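Local coordinates for protein polycyclic ketone monooxygenase (Myceliophthora thermophila, PDB 5MQ6) that uses FAD and NADPH to insert one oxygen atom beside the carbonyl of ketones, polycyclic ones especially, yielding esters or lactones, at residues 151-156 / 309-314; 567-572 / 647-652; 371-376 / 584-589. One frame throughout, in Å; residues are numbered along the deposited sequence.

Interaction 1: residues 151-156 / 309-314; sequences KSKYAA and GQRPTD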
ATOM      1  N   LYS A 151     -21.823  -1.731  -5.818  1.00 22.01           N
ATOM      2  CA  LYS A 151     -22.616  -2.806  -6.441  1.00 30.01           C
ATOM      3  C   LYS A 151     -22.531  -4.140  -5.703  1.00 30.96           C
ATOM      4  O   LYS A 151     -23.444  -4.922  -5.768  1.00 28.25           O
ATOM      5  CB  LYS A 151     -22.181  -3.033  -7.872  1.00 32.63           C
ATOM      6  CG  LYS A 151     -22.548  -1.879  -8.814  1.00 39.36           C
ATOM      7  CD  LYS A 151     -21.703  -1.916 -10.078  1.00 53.77           C
ATOM      8  CE  LYS A 151     -22.044  -0.748 -11.030  1.00 64.11           C
ATOM      9  NZ  LYS A 151     -20.955  -0.477 -12.020  1.00 67.83           N
ATOM     10  N   SER A 152     -21.415  -4.372  -5.034  1.00 29.04           N
ATOM     11  CA  SER A 152     -21.081  -5.639  -4.343  1.00 25.06           C
ATOM     12  C   SER A 152     -20.373  -5.399  -2.996  1.00 26.40           C
ATOM     13  O   SER A 152     -19.992  -4.225  -2.622  1.00 22.53           O
ATOM     14  CB  SER A 152     -20.187  -6.466  -5.226  1.00 27.00           C
ATOM     15  OG  SER A 152     -20.825  -6.711  -6.477  1.00 34.71           O
ATOM     16  N   LYS A 153     -20.198  -6.502  -2.275  1.00 26.22           N
ATOM     17  CA  LYS A 153     -19.447  -6.485  -1.015  1.00 26.28           C
ATOM     18  C   LYS A 153     -17.964  -6.085  -1.182  1.00 21.14           C
ATOM     19  O   LYS A 153     -17.453  -5.469  -0.325  1.00 22.40           O
ATOM     20  CB  LYS A 153     -19.519  -7.792  -0.227  1.00 24.53           C
ATOM     21  CG  LYS A 153     -18.975  -7.598   1.200  1.00 28.02           C
ATOM     22  CD  LYS A 153     -19.794  -8.300   2.257  1.00 26.76           C
ATOM     23  CE  LYS A 153     -19.203  -8.318   3.644  1.00 23.22           C
ATOM     24  NZ  LYS A 153     -19.959  -7.392   4.583  1.00 23.92           N
ATOM     25  N   TYR A 154     -17.347  -6.510  -2.260  1.00 18.70           N
ATOM     26  CA  TYR A 154     -16.000  -6.244  -2.657  1.00 20.75           C
ATOM     27  C   TYR A 154     -16.085  -5.634  -4.071  1.00 27.76           C
ATOM     28  O   TYR A 154     -16.629  -6.235  -5.028  1.00 30.24           O
ATOM     29  CB  TYR A 154     -15.179  -7.513  -2.652  1.00 20.26           C
ATOM     30  CG  TYR A 154     -15.264  -8.142  -1.263  1.00 24.00           C
ATOM     31  CD1 TYR A 154     -14.654  -7.490  -0.132  1.00 23.59           C
ATOM     32  CD2 TYR A 154     -16.036  -9.276  -1.031  1.00 22.71           C
ATOM     33  CE1 TYR A 154     -14.798  -7.973   1.147  1.00 23.51           C
ATOM     34  CE2 TYR A 154     -16.218  -9.728   0.274  1.00 24.75           C
ATOM     35  CZ  TYR A 154     -15.574  -9.121   1.335  1.00 23.28           C
ATOM     36  OH  TYR A 154     -15.733  -9.578   2.591  1.00 19.70           O
ATOM     37  N   ALA A 155     -15.510  -4.454  -4.206  1.00 27.05           N
ATOM     38  CA  ALA A 155     -15.466  -3.753  -5.494  1.00 25.01           C
ATOM     39  C   ALA A 155     -14.426  -4.263  -6.449  1.00 22.43           C
ATOM     40  O   ALA A 155     -13.274  -4.511  -6.080  1.00 22.57           O
ATOM     41  CB  ALA A 155     -15.234  -2.230  -5.247  1.00 24.42           C
ATOM     42  N   ALA A 156     -14.803  -4.338  -7.727  1.00 24.77           N
ATOM     43  CA  ALA A 156     -13.844  -4.633  -8.816  1.00 24.62           C
ATOM     44  C   ALA A 156     -13.114  -3.311  -9.284  1.00 23.58           C
ATOM     45  O   ALA A 156     -13.579  -2.213  -9.019  1.00 23.96           O
ATOM     46  CB  ALA A 156     -14.541  -5.302  -9.980  1.00 21.25           C
ATOM     47  N   GLY A 309     -16.452 -14.802   0.247  1.00 22.17           N
ATOM     48  CA  GLY A 309     -17.830 -14.452   0.393  1.00 23.28           C
ATOM     49  C   GLY A 309     -18.362 -13.199  -0.301  1.00 22.52           C
ATOM     50  O   GLY A 309     -19.085 -12.364   0.287  1.00 26.52           O
ATOM     51  N   GLN A 310     -18.043 -13.105  -1.577  1.00 24.91           N
ATOM     52  CA  GLN A 310     -18.526 -12.037  -2.448  1.00 26.60           C
ATOM     53  C   GLN A 310     -20.015 -12.212  -2.549  1.00 32.27           C
ATOM     54  O   GLN A 310     -20.493 -13.352  -2.515  1.00 29.54           O
ATOM     55  CB  GLN A 310     -17.864 -12.080  -3.805  1.00 24.24           C
ATOM     56  CG  GLN A 310     -18.457 -11.109  -4.833  1.00 26.22           C
ATOM     57  CD  GLN A 310     -18.189  -9.638  -4.474  1.00 23.95           C
ATOM     58  OE1 GLN A 310     -18.565  -9.141  -3.398  1.00 23.74           O
ATOM     59  NE2 GLN A 310     -17.562  -8.919  -5.391  1.00 21.36           N
ATOM     60  N   ARG A 311     -20.720 -11.086  -2.651  1.00 33.67           N
ATOM     61  CA  ARG A 311     -22.141 -10.970  -2.495  1.00 38.15           C
ATOM     62  C   ARG A 311     -22.544  -9.624  -3.195  1.00 43.43           C
ATOM     63  O   ARG A 311     -21.831  -8.594  -3.083  1.00 37.08           O
ATOM     64  CB  ARG A 311     -22.371 -10.840  -0.980  1.00 41.35           C
ATOM     65  CG  ARG A 311     -23.611 -11.391  -0.378  1.00 49.68           C
ATOM     66  CD  ARG A 311     -23.795 -11.033   1.128  1.00 53.80           C
ATOM     67  NE  ARG A 311     -23.596  -9.613   1.366  1.00 61.05           N
ATOM     68  CZ  ARG A 311     -24.425  -8.606   1.020  1.00 78.01           C
ATOM     69  NH1 ARG A 311     -25.633  -8.857   0.495  1.00 79.53           N
ATOM     70  NH2 ARG A 311     -24.054  -7.312   1.224  1.00 80.08           N
ATOM     71  N   PRO A 312     -23.676  -9.605  -3.915  1.00 43.14           N
ATOM     72  CA  PRO A 312     -24.211  -8.322  -4.421  1.00 35.35           C
ATOM     73  C   PRO A 312     -24.740  -7.452  -3.273  1.00 28.65           C
ATOM     74  O   PRO A 312     -25.085  -7.965  -2.242  1.00 31.02           O
ATOM     75  CB  PRO A 312     -25.342  -8.769  -5.372  1.00 34.72           C
ATOM     76  CG  PRO A 312     -25.718 -10.134  -4.836  1.00 34.78           C
ATOM     77  CD  PRO A 312     -24.406 -10.755  -4.486  1.00 37.70           C
ATOM     78  N   THR A 313     -24.742  -6.141  -3.407  1.00 27.37           N
ATOM     79  CA  THR A 313     -25.280  -5.268  -2.358  1.00 33.40           C
ATOM     80  C   THR A 313     -26.815  -5.485  -2.325  1.00 35.78           C
ATOM     81  O   THR A 313     -27.422  -5.535  -3.376  1.00 35.08           O
ATOM     82  CB  THR A 313     -25.003  -3.738  -2.656  1.00 30.00           C
ATOM     83  OG1 THR A 313     -23.607  -3.507  -2.659  1.00 32.38           O
ATOM     84  CG2 THR A 313     -25.602  -2.847  -1.634  1.00 30.74           C
ATOM     85  N   ASP A 314     -27.391  -5.565  -1.134  1.00 40.59           N
ATOM     86  CA  ASP A 314     -28.842  -5.668  -0.937  1.00 49.07           C
ATOM     87  C   ASP A 314     -29.444  -4.343  -0.534  1.00 44.27           C
ATOM     88  O   ASP A 314     -29.089  -3.815   0.523  1.00 48.82           O
ATOM     89  CB  ASP A 314     -29.212  -6.669   0.170  1.00 52.68           C
ATOM     90  CG  ASP A 314     -30.708  -6.627   0.478  1.00 55.28           C
ATOM     91  OD1 ASP A 314     -31.492  -6.843  -0.450  1.00 57.80           O
ATOM     92  OD2 ASP A 314     -31.116  -6.297   1.608  1.00 61.50           O
TER
HETATM   93  O   HOH W   1     -22.612  -7.402   3.448  1.00 39.89           O
HETATM   94  O   HOH W   2     -18.016 -11.476   2.890  1.00 31.97           O

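Interaction 2: residues 567-572 / 647-652; sequences ALVEVT and KGFDIS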
ATOM      1  N   ALA A 567       0.033  31.043   5.940  1.00 18.02           N
ATOM      2  CA  ALA A 567       0.918  30.555   7.016  1.00 15.93           C
ATOM      3  C   ALA A 567       2.143  29.859   6.591  1.00 16.58           C
ATOM      4  O   ALA A 567       2.203  29.143   5.529  1.00 16.67           O
ATOM      5  CB  ALA A 567       0.112  29.691   7.997  1.00 15.53           C
ATOM      6  N   LEU A 568       3.120  29.995   7.481  1.00 16.38           N
ATOM      7  CA  LEU A 568       4.284  29.190   7.456  1.00 18.81           C
ATOM      8  C   LEU A 568       4.233  28.332   8.703  1.00 18.94           C
ATOM      9  O   LEU A 568       4.317  28.877   9.791  1.00 19.75           O
ATOM     10  CB  LEU A 568       5.512  30.104   7.423  1.00 20.30           C
ATOM     11  CG  LEU A 568       6.843  29.373   7.315  1.00 22.92           C
ATOM     12  CD1 LEU A 568       6.949  28.655   5.967  1.00 24.93           C
ATOM     13  CD2 LEU A 568       7.997  30.321   7.520  1.00 24.17           C
ATOM     14  N   VAL A 569       4.208  27.002   8.528  1.00 16.40           N
ATOM     15  CA  VAL A 569       3.953  26.072   9.569  1.00 18.03           C
ATOM     16  C   VAL A 569       5.047  25.067   9.599  1.00 20.70           C
ATOM     17  O   VAL A 569       5.234  24.337   8.611  1.00 19.23           O
ATOM     18  CB  VAL A 569       2.673  25.254   9.241  1.00 21.11           C
ATOM     19  CG1 VAL A 569       2.368  24.325  10.395  1.00 23.50           C
ATOM     20  CG2 VAL A 569       1.525  26.169   9.030  1.00 19.59           C
ATOM     21  N   GLU A 570       5.725  24.934  10.744  1.00 21.54           N
ATOM     22  CA  GLU A 570       6.937  24.094  10.819  1.00 19.37           C
ATOM     23  C   GLU A 570       7.032  23.478  12.175  1.00 18.99           C
ATOM     24  O   GLU A 570       7.032  24.196  13.171  1.00 17.28           O
ATOM     25  CB  GLU A 570       8.226  24.912  10.606  1.00 19.05           C
ATOM     26  CG  GLU A 570       9.403  23.995  10.367  1.00 18.92           C
ATOM     27  CD  GLU A 570      10.707  24.683  10.036  1.00 20.94           C
ATOM     28  OE1 GLU A 570      10.724  25.895   9.866  1.00 20.74           O
ATOM     29  OE2 GLU A 570      11.720  23.993   9.951  1.00 22.98           O
ATOM     30  N   VAL A 571       7.034  22.155  12.235  1.00 18.72           N
ATOM     31  CA  VAL A 571       7.217  21.493  13.545  1.00 17.64           C
ATOM     32  C   VAL A 571       8.635  21.837  14.132  1.00 16.88           C
ATOM     33  O   VAL A 571       9.648  21.938  13.380  1.00 14.36           O
ATOM     34  CB  VAL A 571       7.034  19.982  13.499  1.00 17.53           C
ATOM     35  CG1 VAL A 571       8.078  19.265  12.663  1.00 17.27           C
ATOM     36  CG2 VAL A 571       7.021  19.373  14.924  1.00 18.48           C
ATOM     37  N   THR A 572       8.699  21.968  15.438  1.00 16.81           N
ATOM     38  CA  THR A 572      10.028  22.208  16.045  1.00 18.40           C
ATOM     39  C   THR A 572      10.853  20.901  16.223  1.00 17.68           C
ATOM     40  O   THR A 572      10.313  19.804  16.287  1.00 18.07           O
ATOM     41  CB  THR A 572       9.893  22.877  17.408  1.00 19.21           C
ATOM     42  OG1 THR A 572       9.165  22.019  18.251  1.00 18.66           O
ATOM     43  CG2 THR A 572       9.120  24.208  17.311  1.00 21.14           C
ATOM     44  N   LYS A 647       0.411  22.620  19.407  1.00 21.40           N
ATOM     45  CA  LYS A 647       1.546  22.554  20.309  1.00 24.18           C
ATOM     46  C   LYS A 647       2.704  21.918  19.599  1.00 24.08           C
ATOM     47  O   LYS A 647       2.503  20.907  18.949  1.00 26.97           O
ATOM     48  CB  LYS A 647       1.181  21.726  21.556  1.00 27.36           C
ATOM     49  CG  LYS A 647       2.390  21.639  22.491  1.00 35.79           C
ATOM     50  CD  LYS A 647       2.091  20.962  23.858  1.00 46.07           C
ATOM     51  CE  LYS A 647       3.342  20.854  24.729  1.00 52.08           C
ATOM     52  NZ  LYS A 647       3.269  19.668  25.652  1.00 61.89           N
ATOM     53  N   GLY A 648       3.905  22.476  19.751  1.00 19.63           N
ATOM     54  CA  GLY A 648       5.018  21.976  18.983  1.00 20.79           C
ATOM     55  C   GLY A 648       5.202  22.506  17.537  1.00 19.28           C
ATOM     56  O   GLY A 648       6.220  22.229  16.906  1.00 19.48           O
ATOM     57  N   PHE A 649       4.268  23.310  17.006  1.00 19.79           N
ATOM     58  CA  PHE A 649       4.520  23.979  15.717  1.00 18.41           C
ATOM     59  C   PHE A 649       4.950  25.432  15.899  1.00 19.51           C
ATOM     60  O   PHE A 649       4.413  26.172  16.701  1.00 22.36           O
ATOM     61  CB  PHE A 649       3.290  23.974  14.827  1.00 16.52           C
ATOM     62  CG  PHE A 649       2.988  22.671  14.174  1.00 16.08           C
ATOM     63  CD1 PHE A 649       3.586  22.320  12.964  1.00 17.34           C
ATOM     64  CD2 PHE A 649       2.106  21.807  14.740  1.00 17.73           C
ATOM     65  CE1 PHE A 649       3.285  21.087  12.352  1.00 18.27           C
ATOM     66  CE2 PHE A 649       1.798  20.550  14.147  1.00 17.54           C
ATOM     67  CZ  PHE A 649       2.402  20.208  12.924  1.00 15.16           C
ATOM     68  N   ASP A 650       5.930  25.839  15.122  1.00 18.38           N
ATOM     69  CA  ASP A 650       6.251  27.226  14.923  1.00 21.43           C
ATOM     70  C   ASP A 650       5.285  27.722  13.826  1.00 20.10           C
ATOM     71  O   ASP A 650       5.280  27.199  12.703  1.00 20.39           O
ATOM     72  CB  ASP A 650       7.715  27.303  14.510  1.00 27.72           C
ATOM     73  CG  ASP A 650       8.242  28.758  14.370  1.00 42.87           C
ATOM     74  OD1 ASP A 650       7.521  29.703  13.836  1.00 41.54           O
ATOM     75  OD2 ASP A 650       9.420  28.925  14.774  1.00 59.22           O
ATOM     76  N   ILE A 651       4.462  28.702  14.152  1.00 19.56           N
ATOM     77  CA  ILE A 651       3.466  29.297  13.222  1.00 21.16           C
ATOM     78  C   ILE A 651       3.900  30.743  13.036  1.00 21.00           C
ATOM     79  O   ILE A 651       4.265  31.420  13.993  1.00 20.79           O
ATOM     80  CB  ILE A 651       2.072  29.338  13.897  1.00 22.32           C
ATOM     81  CG1 ILE A 651       1.565  27.965  14.276  1.00 27.33           C
ATOM     82  CG2 ILE A 651       1.039  29.987  13.070  1.00 23.82           C
ATOM     83  CD1 ILE A 651       1.403  26.995  13.137  1.00 27.79           C
ATOM     84  N   SER A 652       3.795  31.227  11.838  1.00 20.77           N
ATOM     85  CA  SER A 652       4.148  32.618  11.511  1.00 18.81           C
ATOM     86  C   SER A 652       3.549  32.919  10.169  1.00 20.77           C
ATOM     87  O   SER A 652       2.937  32.036   9.539  1.00 22.19           O
ATOM     88  CB  SER A 652       5.641  32.838  11.486  1.00 19.23           C
ATOM     89  OG  SER A 652       6.199  32.083  10.414  1.00 21.71           O
TER
HETATM   90  O   HOH W   3       6.706  29.331  11.108  1.00 21.17           O

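Interaction 3: residues 371-376 / 584-589; sequences HGIVEP and MKHAGW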
ATOM      1  N   HIS A 371      -3.977  -4.225  25.587  1.00 28.17           N
ATOM      2  CA  HIS A 371      -3.050  -5.027  26.317  1.00 33.47           C
ATOM      3  C   HIS A 371      -1.918  -4.231  26.898  1.00 34.56           C
ATOM      4  O   HIS A 371      -0.942  -4.829  27.251  1.00 41.29           O
ATOM      5  CB  HIS A 371      -2.467  -6.155  25.440  1.00 32.89           C
ATOM      6  CG  HIS A 371      -3.494  -7.059  24.883  1.00 30.65           C
ATOM      7  ND1 HIS A 371      -3.991  -8.136  25.581  1.00 31.83           N
ATOM      8  CD2 HIS A 371      -4.170  -7.022  23.720  1.00 33.75           C
ATOM      9  CE1 HIS A 371      -4.902  -8.744  24.852  1.00 34.27           C
ATOM     10  NE2 HIS A 371      -5.039  -8.079  23.724  1.00 34.51           N
ATOM     11  N   GLY A 372      -2.015  -2.920  27.015  1.00 40.00           N
ATOM     12  CA  GLY A 372      -0.897  -2.104  27.550  1.00 40.01           C
ATOM     13  C   GLY A 372       0.239  -1.934  26.542  1.00 40.83           C
ATOM     14  O   GLY A 372       0.053  -2.185  25.368  1.00 41.92           O
ATOM     15  N   ILE A 373       1.406  -1.537  27.040  1.00 31.82           N
ATOM     16  CA  ILE A 373       2.605  -1.330  26.283  1.00 32.98           C
ATOM     17  C   ILE A 373       3.574  -2.390  26.700  1.00 30.79           C
ATOM     18  O   ILE A 373       3.659  -2.722  27.867  1.00 32.46           O
ATOM     19  CB  ILE A 373       3.146   0.083  26.562  1.00 37.84           C
ATOM     20  CG1 ILE A 373       2.265   1.095  25.796  1.00 35.63           C
ATOM     21  CG2 ILE A 373       4.619   0.202  26.150  1.00 37.56           C
ATOM     22  CD1 ILE A 373       2.169   2.486  26.381  1.00 38.21           C
ATOM     23  N   VAL A 374       4.310  -2.936  25.759  1.00 27.26           N
ATOM     24  CA  VAL A 374       5.165  -4.029  26.071  1.00 29.82           C
ATOM     25  C   VAL A 374       6.425  -3.459  26.673  1.00 33.89           C
ATOM     26  O   VAL A 374       7.026  -2.641  26.063  1.00 32.29           O
ATOM     27  CB  VAL A 374       5.461  -4.875  24.834  1.00 27.14           C
ATOM     28  CG1 VAL A 374       6.544  -5.904  25.115  1.00 29.68           C
ATOM     29  CG2 VAL A 374       4.177  -5.574  24.391  1.00 26.85           C
ATOM     30  N   GLU A 375       6.822  -3.900  27.860  1.00 39.97           N
ATOM     31  CA  GLU A 375       8.096  -3.455  28.447  1.00 40.47           C
ATOM     32  C   GLU A 375       9.230  -4.099  27.727  1.00 34.06           C
ATOM     33  O   GLU A 375       9.141  -5.229  27.341  1.00 33.01           O
ATOM     34  CB  GLU A 375       8.211  -3.853  29.895  1.00 45.76           C
ATOM     35  CG  GLU A 375       7.268  -3.100  30.804  1.00 49.69           C
ATOM     36  CD  GLU A 375       7.235  -3.772  32.174  1.00 63.52           C
ATOM     37  OE1 GLU A 375       8.336  -3.933  32.796  1.00 63.35           O
ATOM     38  OE2 GLU A 375       6.121  -4.201  32.589  1.00 62.35           O
ATOM     39  N   PRO A 376      10.337  -3.390  27.566  1.00 42.21           N
ATOM     40  CA  PRO A 376      11.438  -3.963  26.731  1.00 47.70           C
ATOM     41  C   PRO A 376      12.498  -4.857  27.448  1.00 52.73           C
ATOM     42  O   PRO A 376      13.688  -4.743  27.177  1.00 61.55           O
ATOM     43  CB  PRO A 376      12.067  -2.709  26.072  1.00 42.84           C
ATOM     44  CG  PRO A 376      11.694  -1.567  26.964  1.00 39.64           C
ATOM     45  CD  PRO A 376      10.503  -1.935  27.817  1.00 42.50           C
ATOM     46  N   MET A 584       9.702   5.207  20.264  1.00 22.95           N
ATOM     47  CA  MET A 584      10.682   4.248  20.823  1.00 22.95           C
ATOM     48  C   MET A 584      10.069   3.459  21.968  1.00 22.12           C
ATOM     49  O   MET A 584      10.247   2.231  22.065  1.00 24.92           O
ATOM     50  CB  MET A 584      11.881   4.961  21.361  1.00 24.71           C
ATOM     51  CG  MET A 584      12.800   5.524  20.305  1.00 27.03           C
ATOM     52  SD  MET A 584      14.157   6.421  21.147  1.00 34.97           S
ATOM     53  CE  MET A 584      14.759   7.466  19.872  1.00 31.70           C
ATOM     54  N   LYS A 585       9.251   4.148  22.780  1.00 21.08           N
ATOM     55  CA  LYS A 585       8.557   3.502  23.896  1.00 26.03           C
ATOM     56  C   LYS A 585       7.623   2.337  23.444  1.00 29.65           C
ATOM     57  O   LYS A 585       7.285   1.441  24.227  1.00 24.24           O
ATOM     58  CB  LYS A 585       7.809   4.584  24.614  1.00 27.42           C
ATOM     59  CG  LYS A 585       7.109   4.160  25.850  1.00 32.77           C
ATOM     60  CD  LYS A 585       6.651   5.369  26.618  1.00 31.23           C
ATOM     61  CE  LYS A 585       5.277   5.751  26.269  1.00 28.44           C
ATOM     62  NZ  LYS A 585       5.033   7.068  26.916  1.00 29.60           N
ATOM     63  N   HIS A 586       7.161   2.396  22.197  1.00 26.75           N
ATOM     64  CA  HIS A 586       6.236   1.404  21.664  1.00 23.65           C
ATOM     65  C   HIS A 586       6.869   0.232  20.897  1.00 22.71           C
ATOM     66  O   HIS A 586       6.129  -0.668  20.447  1.00 23.20           O
ATOM     67  CB  HIS A 586       5.243   2.127  20.737  1.00 22.60           C
ATOM     68  CG  HIS A 586       4.278   2.990  21.463  1.00 19.56           C
ATOM     69  ND1 HIS A 586       3.023   2.569  21.802  1.00 18.08           N
ATOM     70  CD2 HIS A 586       4.387   4.254  21.944  1.00 21.92           C
ATOM     71  CE1 HIS A 586       2.383   3.549  22.421  1.00 21.20           C
ATOM     72  NE2 HIS A 586       3.211   4.568  22.568  1.00 19.54           N
ATOM     73  N   ALA A 587       8.214   0.225  20.766  1.00 20.98           N
ATOM     74  CA  ALA A 587       8.957  -0.659  19.874  1.00 24.58           C
ATOM     75  C   ALA A 587       8.862  -2.144  20.275  1.00 25.26           C
ATOM     76  O   ALA A 587       8.839  -3.025  19.419  1.00 27.28           O
ATOM     77  CB  ALA A 587      10.418  -0.198  19.762  1.00 25.51           C
ATOM     78  N   GLY A 588       8.750  -2.399  21.557  1.00 23.00           N
ATOM     79  CA  GLY A 588       8.594  -3.767  22.081  1.00 26.21           C
ATOM     80  C   GLY A 588       7.406  -4.503  21.480  1.00 26.94           C
ATOM     81  O   GLY A 588       7.510  -5.682  21.216  1.00 26.35           O
ATOM     82  N   TRP A 589       6.317  -3.802  21.193  1.00 27.43           N
ATOM     83  CA  TRP A 589       5.194  -4.427  20.483  1.00 29.27           C
ATOM     84  C   TRP A 589       5.675  -5.147  19.218  1.00 24.93           C
ATOM     85  O   TRP A 589       5.259  -6.264  18.935  1.00 26.11           O
ATOM     86  CB  TRP A 589       4.083  -3.419  20.142  1.00 30.78           C
ATOM     87  CG  TRP A 589       2.867  -4.114  19.737  1.00 26.71           C
ATOM     88  CD1 TRP A 589       2.565  -4.564  18.493  1.00 26.94           C
ATOM     89  CD2 TRP A 589       1.785  -4.491  20.572  1.00 25.28           C
ATOM     90  NE1 TRP A 589       1.333  -5.206  18.502  1.00 23.26           N
ATOM     91  CE2 TRP A 589       0.847  -5.188  19.762  1.00 21.87           C
ATOM     92  CE3 TRP A 589       1.511  -4.320  21.942  1.00 26.20           C
ATOM     93  CZ2 TRP A 589      -0.346  -5.728  20.275  1.00 28.13           C
ATOM     94  CZ3 TRP A 589       0.344  -4.834  22.454  1.00 24.48           C
ATOM     95  CH2 TRP A 589      -0.573  -5.563  21.620  1.00 26.53           C
TER
HETATM   96  O   HOH W   4       6.537  -1.330  23.730  1.00 22.68           O

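Interaction 1: residues 151-156 / 309-314
Tyr154 and Gln310 carry this contact between two loops that run in roughly opposite directions. The backbones share a single beta bridge, Ser152 with Pro312. Lys153 N bonds Arg311 O at 2.8 Å, and Thr313 N bonds Lys151 O at 3.0 Å. Beyond them the Gln310 amide acts like one more backbone partner. Its NE2 donates to Tyr154 O at 2.9 Å, in the amide plane and on a lone pair of the carbonyl. Its OE1 accepts from Tyr154 N at 3.1 Å and from Arg311 N of its own loop. Three bonds thus fix the turn of the amide, which a bend at chi2 (68°) brings round to the Tyr154 backbone.

The Tyr154 side chain runs past this amide in the opposite direction. CB lies 3.8 Å from Gln310 OE1, and CD2 comes nearer to that oxygen, at 3.5 Å. Ring and amide planes are 36° apart. Further out, Gly309 O lies at the ring edge, 3.9 Å from CE2. Lys153 CG lies over one ring face, toward the rim, and Arg308 makes a cation-pi contact. At the tip, OH bonds Asp354 and accepts from a water that also donates to Gly309 O. A leucine here would probably leave Asp354 and this water without their hydroxyl partner and Arg308 without its ring.

Lys153 and Arg311 have acidic partners in Glu135 and Glu317. One water accepts from Lys153 NZ and, weakly, from Arg311 NH2. Ala155 rests on helix 136-139 and on Cys132. One loop leads from helix 143-146 into helix 157-170; the other joins strand 305-306 to helix 315-322.

Interaction 2: residues 567-572 / 647-652
Val569, Phe649 and Ile651 form the apolar centre of a small two-stranded antiparallel sheet, made by strands 567-571 and 649-653. Val569 CG1 does most of the touching. It meets Phe649 CD1 at 3.5 Å, with the two side chains at a slant, and Ile651 CD1 at 3.9 Å. The Val569 and Ile651 side chains lie side by side and point the same way. With CG1 of Val569 anti to the backbone N (chi1 -177°), this methyl reaches the Phe649 ring. Val571 adds its CB at 4.1 Å from Phe649 CE1. Helix 541-562 packs against this face through Val555 and Ala559.

Between the faces run the backbone bonds. Leu568 with Ser652 and Glu570 with Asp650 are hydrogen-bonded pairs; Val569 with Ile651 and Val571 with Phe649 are non-hydrogen-bonded pairs. The bond from Leu568 N to Ser652 O is almost straight. Thr572 N closes the end of the sheet on Gly648 O at 2.9 Å. Gly648 has a positive phi, and a side chain there would jam against the carbonyl O of Lys647.

The opposite face carries Leu568, Glu570, Asp650 and Ser652 and is the more polar one. Glu570 turns to Arg499 in a salt bridge and to the backbone of Gly523. This neutralising partner probably eases the nearness of Asp650, whose OD2 is 5.9 Å from Glu570 OE1. Where strand 567-571 passes into helix 573-585, Thr572 OG1 caps Ala575 N. On the polar face a water sits among Leu568 O, 2.8 Å away, Asp650 OD1 and Ser652 OG.

Interaction 3: residues 371-376 / 584-589
Val374 and Gly588 bring the two backbones together, their CA atoms 5.3 Å apart, where loop 371-376, extended at 373-375, passes the chain leaving helix 573-585. The motif is a loop packed on a helix C-terminus that gives way to tight turns. In these turns Ala587 N bonds Met584 O, and Trp589 N bonds His586 O. Gly588 lies against the loop. A CB there would crowd Val374 O, so the close approach suits glycine.

Val374 is the central side chain. Its CB sits 3.9 Å from Gly588 C. With CG1 anti to the backbone N (chi1 171°), CG1 lies against the Gly588 carbonyl and CG2 is directed to Trp589 CE3, 3.8 Å away. The two side chains cross at about a right angle. His371 CB stands at the edge of the same indole, near its plane. The Trp589 NE1 bonds Ser363 O, which anchors the ring, and the His384 ring of helix 378-406 meets the indole, their planes about 60° apart.

Ile373 works nearer the helix. Its CG2 touches Lys585 O at 3.5 Å, and CD1 reaches His586 CE1 at 4.1 Å. His586 is held by Ser627 and Glu582. Finally, one water bridges the two segments, donating to Val374 O at 2.7 Å and to Lys585 O at 2.9 Å.

Overall arrangement
The three contacts lie apart, and none touches another. Interaction 1 is the one near the cofactors: the Tyr154 side chain is about 7 Å from the bound FAD, about 12 Å from the NADPH, and about 5 Å from the side chain of the FAD-binding residue Cys132. Interactions 2 and 3 lie away from the annotated sites. They are linked through the chain, since strand 567-571 runs on into helix 573-585, whose far end meets loop 371-376. Their centres are 30 Å apart and their nearest atoms about 13 Å. The centre of interaction 1 is 45 Å from that of interaction 2 and 39 Å from that of interaction 3.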